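Local structure of GlcNAc Inducible Gene 2, GIG2 (Candida albicans, 6AKZ) at residues Ala37-Leu42 with Met286-Phe291. The protein binds an iron(III) ion and is probably an oxygenase of the DUF1479 family, within the cupin clan. Residues are numbered along the deposited sequence; the frame is centred on the assembly and turned at random.
Sequences ASWKRL and MLRPFF
Helix 32-56 packs here against residues 286-291, at the last part of helix 278-287 and just beyond, and W39 meets F291 and L287. The CB of W39 points toward the other segment, and a chi1 of 173°, with CG beside the carbonyl carbon, lays the indole along F291, L287 and R288. F291 lies over one indole face. The F291 ring and the five-membered ring of W39 form an offset stack, with centroids 4.2 Å apart and planes at 15°. The two side chains run in opposite directions, so each beta carbon sits over the other's ring. F291 CB is 3.5 Å from the centroid of the W39 six-membered ring, and W39 CB is 4.0 Å from the centroid of the F291 ring. Both are CH-pi contacts. L287 CB approaches W39 CE3 obliquely at 3.7 Å. At the far end of the indole, R288 CD lies 3.9 Å from W39 CH2. The guanidinium turns its edge to the indole. A weak, bent hydrogen bond of 2.9 Å runs from R288 NH1 to F291 O (116° at the hydrogen). R288 NE bonds to F327 O, and NH2 forms a salt bridge with D294. Y303 meets W39 edge-to-face, and Y284 also adjoins the indole. This is plain buried helix packing, an offset aromatic stack with reciprocal CH-pi contacts, away from the iron site of this cupin-clan protein.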
ATOM      1  N   ALA A  37     -10.829  19.149  20.513  1.00 19.53           N
ATOM      2  CA  ALA A  37     -10.574  20.380  19.801  1.00 21.50           C
ATOM      3  C   ALA A  37      -9.975  20.107  18.435  1.00 22.54           C
ATOM      4  O   ALA A  37     -10.347  20.779  17.464  1.00 22.47           O
ATOM      5  CB  ALA A  37      -9.674  21.305  20.558  1.00 21.48           C
ATOM      6  N   SER A  38      -9.102  19.093  18.390  1.00 20.89           N
ATOM      7  CA  SER A  38      -8.346  18.768  17.165  1.00 18.35           C
ATOM      8  C   SER A  38      -9.301  18.236  16.061  1.00 19.13           C
ATOM      9  O   SER A  38      -9.056  18.486  14.873  1.00 19.61           O
ATOM     10  CB  SER A  38      -7.225  17.761  17.467  1.00 17.06           C
ATOM     11  OG  SER A  38      -7.695  16.419  17.543  1.00 18.35           O
ATOM     12  N   TRP A  39     -10.305  17.466  16.468  1.00 18.86           N
ATOM     13  CA  TRP A  39     -11.351  16.949  15.596  1.00 19.97           C
ATOM     14  C   TRP A  39     -12.177  18.045  14.963  1.00 20.94           C
ATOM     15  O   TRP A  39     -12.503  18.005  13.771  1.00 21.42           O
ATOM     16  CB  TRP A  39     -12.284  16.014  16.353  1.00 21.00           C
ATOM     17  CG  TRP A  39     -13.517  15.558  15.512  1.00 20.90           C
ATOM     18  CD1 TRP A  39     -14.789  16.095  15.530  1.00 22.21           C
ATOM     19  CD2 TRP A  39     -13.558  14.493  14.532  1.00 22.91           C
ATOM     20  NE1 TRP A  39     -15.614  15.401  14.658  1.00 22.67           N
ATOM     21  CE2 TRP A  39     -14.875  14.434  14.017  1.00 24.25           C
ATOM     22  CE3 TRP A  39     -12.602  13.609  14.015  1.00 21.68           C
ATOM     23  CZ2 TRP A  39     -15.259  13.503  13.048  1.00 22.78           C
ATOM     24  CZ3 TRP A  39     -13.020  12.658  13.081  1.00 22.38           C
ATOM     25  CH2 TRP A  39     -14.312  12.619  12.597  1.00 21.27           C
ATOM     26  N   LYS A  40     -12.486  19.075  15.757  1.00 23.21           N
ATOM     27  CA  LYS A  40     -13.146  20.245  15.217  1.00 20.32           C
ATOM     28  C   LYS A  40     -12.289  21.051  14.207  1.00 20.52           C
ATOM     29  O   LYS A  40     -12.779  21.417  13.145  1.00 23.20           O
ATOM     30  CB  LYS A  40     -13.578  21.089  16.399  1.00 22.47           C
ATOM     31  CG  LYS A  40     -14.701  20.389  17.132  1.00 23.12           C
ATOM     32  CD  LYS A  40     -15.043  21.129  18.404  1.00 25.48           C
ATOM     33  CE  LYS A  40     -16.045  20.301  19.169  1.00 25.59           C
ATOM     34  NZ  LYS A  40     -16.274  21.058  20.446  1.00 27.44           N
ATOM     35  N   ARG A  41     -11.046  21.324  14.535  1.00 18.40           N
ATOM     36  CA  ARG A  41     -10.071  21.923  13.582  1.00 21.52           C
ATOM     37  C   ARG A  41      -9.981  21.069  12.262  1.00 20.54           C
ATOM     38  O   ARG A  41      -9.897  21.617  11.161  1.00 20.61           O
ATOM     39  CB  ARG A  41      -8.672  22.001  14.134  1.00 23.62           C
ATOM     40  CG  ARG A  41      -8.501  22.815  15.413  1.00 24.80           C
ATOM     41  CD  ARG A  41      -7.036  23.240  15.603  1.00 25.69           C
ATOM     42  NE  ARG A  41      -6.146  22.078  15.756  1.00 26.50           N
ATOM     43  CZ  ARG A  41      -5.878  21.462  16.893  1.00 27.57           C
ATOM     44  NH1 ARG A  41      -6.440  21.879  18.047  1.00 27.20           N
ATOM     45  NH2 ARG A  41      -5.050  20.424  16.889  1.00 30.53           N
ATOM     46  N   LEU A  42      -9.943  19.765  12.426  1.00 20.02           N
ATOM     47  CA  LEU A  42      -9.808  18.841  11.315  1.00 19.49           C
ATOM     48  C   LEU A  42     -10.963  18.978  10.289  1.00 20.41           C
ATOM     49  O   LEU A  42     -10.722  19.108   9.087  1.00 19.45           O
ATOM     50  CB  LEU A  42      -9.713  17.406  11.799  1.00 20.29           C
ATOM     51  CG  LEU A  42      -9.706  16.336  10.701  1.00 18.58           C
ATOM     52  CD1 LEU A  42      -8.430  16.491   9.836  1.00 19.06           C
ATOM     53  CD2 LEU A  42      -9.765  14.974  11.296  1.00 20.81           C
ATOM     54  N   MET A 286      -8.638   7.732  11.631  1.00 14.92           N
ATOM     55  CA  MET A 286      -8.217   7.237  12.955  1.00 15.89           C
ATOM     56  C   MET A 286      -9.097   7.712  14.074  1.00 16.72           C
ATOM     57  O   MET A 286      -9.256   7.004  15.038  1.00 15.81           O
ATOM     58  CB  MET A 286      -6.761   7.537  13.269  1.00 14.80           C
ATOM     59  CG  MET A 286      -5.798   6.829  12.301  1.00 14.20           C
ATOM     60  SD  MET A 286      -6.072   5.054  11.947  1.00 16.37           S
ATOM     61  CE  MET A 286      -5.934   4.337  13.584  1.00 17.04           C
ATOM     62  N   LEU A 287      -9.554   8.946  13.991  1.00 16.68           N
ATOM     63  CA  LEU A 287     -10.465   9.477  14.992  1.00 18.31           C
ATOM     64  C   LEU A 287     -11.929   9.166  14.801  1.00 19.65           C
ATOM     65  O   LEU A 287     -12.721   9.346  15.747  1.00 22.59           O
ATOM     66  CB  LEU A 287     -10.296  10.996  15.114  1.00 15.81           C
ATOM     67  CG  LEU A 287      -8.937  11.504  15.586  1.00 16.63           C
ATOM     68  CD1 LEU A 287      -8.851  13.002  15.607  1.00 17.07           C
ATOM     69  CD2 LEU A 287      -8.589  11.000  16.949  1.00 17.06           C
ATOM     70  N   ARG A 288     -12.327   8.713  13.631  1.00 19.88           N
ATOM     71  CA  ARG A 288     -13.743   8.422  13.383  1.00 19.99           C
ATOM     72  C   ARG A 288     -14.472   7.471  14.401  1.00 21.05           C
ATOM     73  O   ARG A 288     -15.637   7.747  14.716  1.00 20.78           O
ATOM     74  CB  ARG A 288     -13.988   7.997  11.961  1.00 18.09           C
ATOM     75  CG  ARG A 288     -15.452   7.970  11.548  1.00 19.29           C
ATOM     76  CD  ARG A 288     -16.144   9.298  11.588  1.00 19.33           C
ATOM     77  NE  ARG A 288     -17.494   9.171  10.970  1.00 19.58           N
ATOM     78  CZ  ARG A 288     -18.448  10.089  11.028  1.00 20.46           C
ATOM     79  NH1 ARG A 288     -18.258  11.197  11.708  1.00 20.39           N
ATOM     80  NH2 ARG A 288     -19.597   9.874  10.359  1.00 21.24           N
ATOM     81  N   PRO A 289     -13.808   6.410  14.908  1.00 22.69           N
ATOM     82  CA  PRO A 289     -14.451   5.580  15.943  1.00 21.53           C
ATOM     83  C   PRO A 289     -14.797   6.330  17.188  1.00 24.96           C
ATOM     84  O   PRO A 289     -15.724   5.904  17.871  1.00 24.24           O
ATOM     85  CB  PRO A 289     -13.447   4.440  16.195  1.00 23.08           C
ATOM     86  CG  PRO A 289     -12.614   4.403  14.930  1.00 22.88           C
ATOM     87  CD  PRO A 289     -12.488   5.848  14.532  1.00 22.54           C
ATOM     88  N   PHE A 290     -14.116   7.443  17.468  1.00 21.65           N
ATOM     89  CA  PHE A 290     -14.379   8.275  18.600  1.00 23.05           C
ATOM     90  C   PHE A 290     -15.393   9.403  18.310  1.00 25.48           C
ATOM     91  O   PHE A 290     -15.921  10.037  19.273  1.00 28.25           O
ATOM     92  CB  PHE A 290     -13.102   8.925  19.103  1.00 25.14           C
ATOM     93  CG  PHE A 290     -12.021   7.924  19.449  1.00 27.64           C
ATOM     94  CD1 PHE A 290     -11.124   7.443  18.477  1.00 26.49           C
ATOM     95  CD2 PHE A 290     -11.924   7.425  20.705  1.00 24.77           C
ATOM     96  CE1 PHE A 290     -10.186   6.503  18.791  1.00 26.48           C
ATOM     97  CE2 PHE A 290     -10.960   6.481  21.025  1.00 28.50           C
ATOM     98  CZ  PHE A 290     -10.069   6.038  20.070  1.00 27.28           C
ATOM     99  N   PHE A 291     -15.589   9.725  17.022  1.00 21.13           N
ATOM    100  CA  PHE A 291     -16.474  10.829  16.631  1.00 19.92           C
ATOM    101  C   PHE A 291     -17.371  10.422  15.505  1.00 21.77           C
ATOM    102  O   PHE A 291     -17.416  11.097  14.470  1.00 21.64           O
ATOM    103  CB  PHE A 291     -15.632  12.042  16.245  1.00 21.33           C
ATOM    104  CG  PHE A 291     -14.767  12.568  17.353  1.00 22.64           C
ATOM    105  CD1 PHE A 291     -15.309  13.346  18.384  1.00 24.88           C
ATOM    106  CD2 PHE A 291     -13.429  12.299  17.395  1.00 24.68           C
ATOM    107  CE1 PHE A 291     -14.515  13.862  19.395  1.00 23.51           C
ATOM    108  CE2 PHE A 291     -12.617  12.819  18.398  1.00 25.26           C
ATOM    109  CZ  PHE A 291     -13.167  13.592  19.425  1.00 26.55           C
TER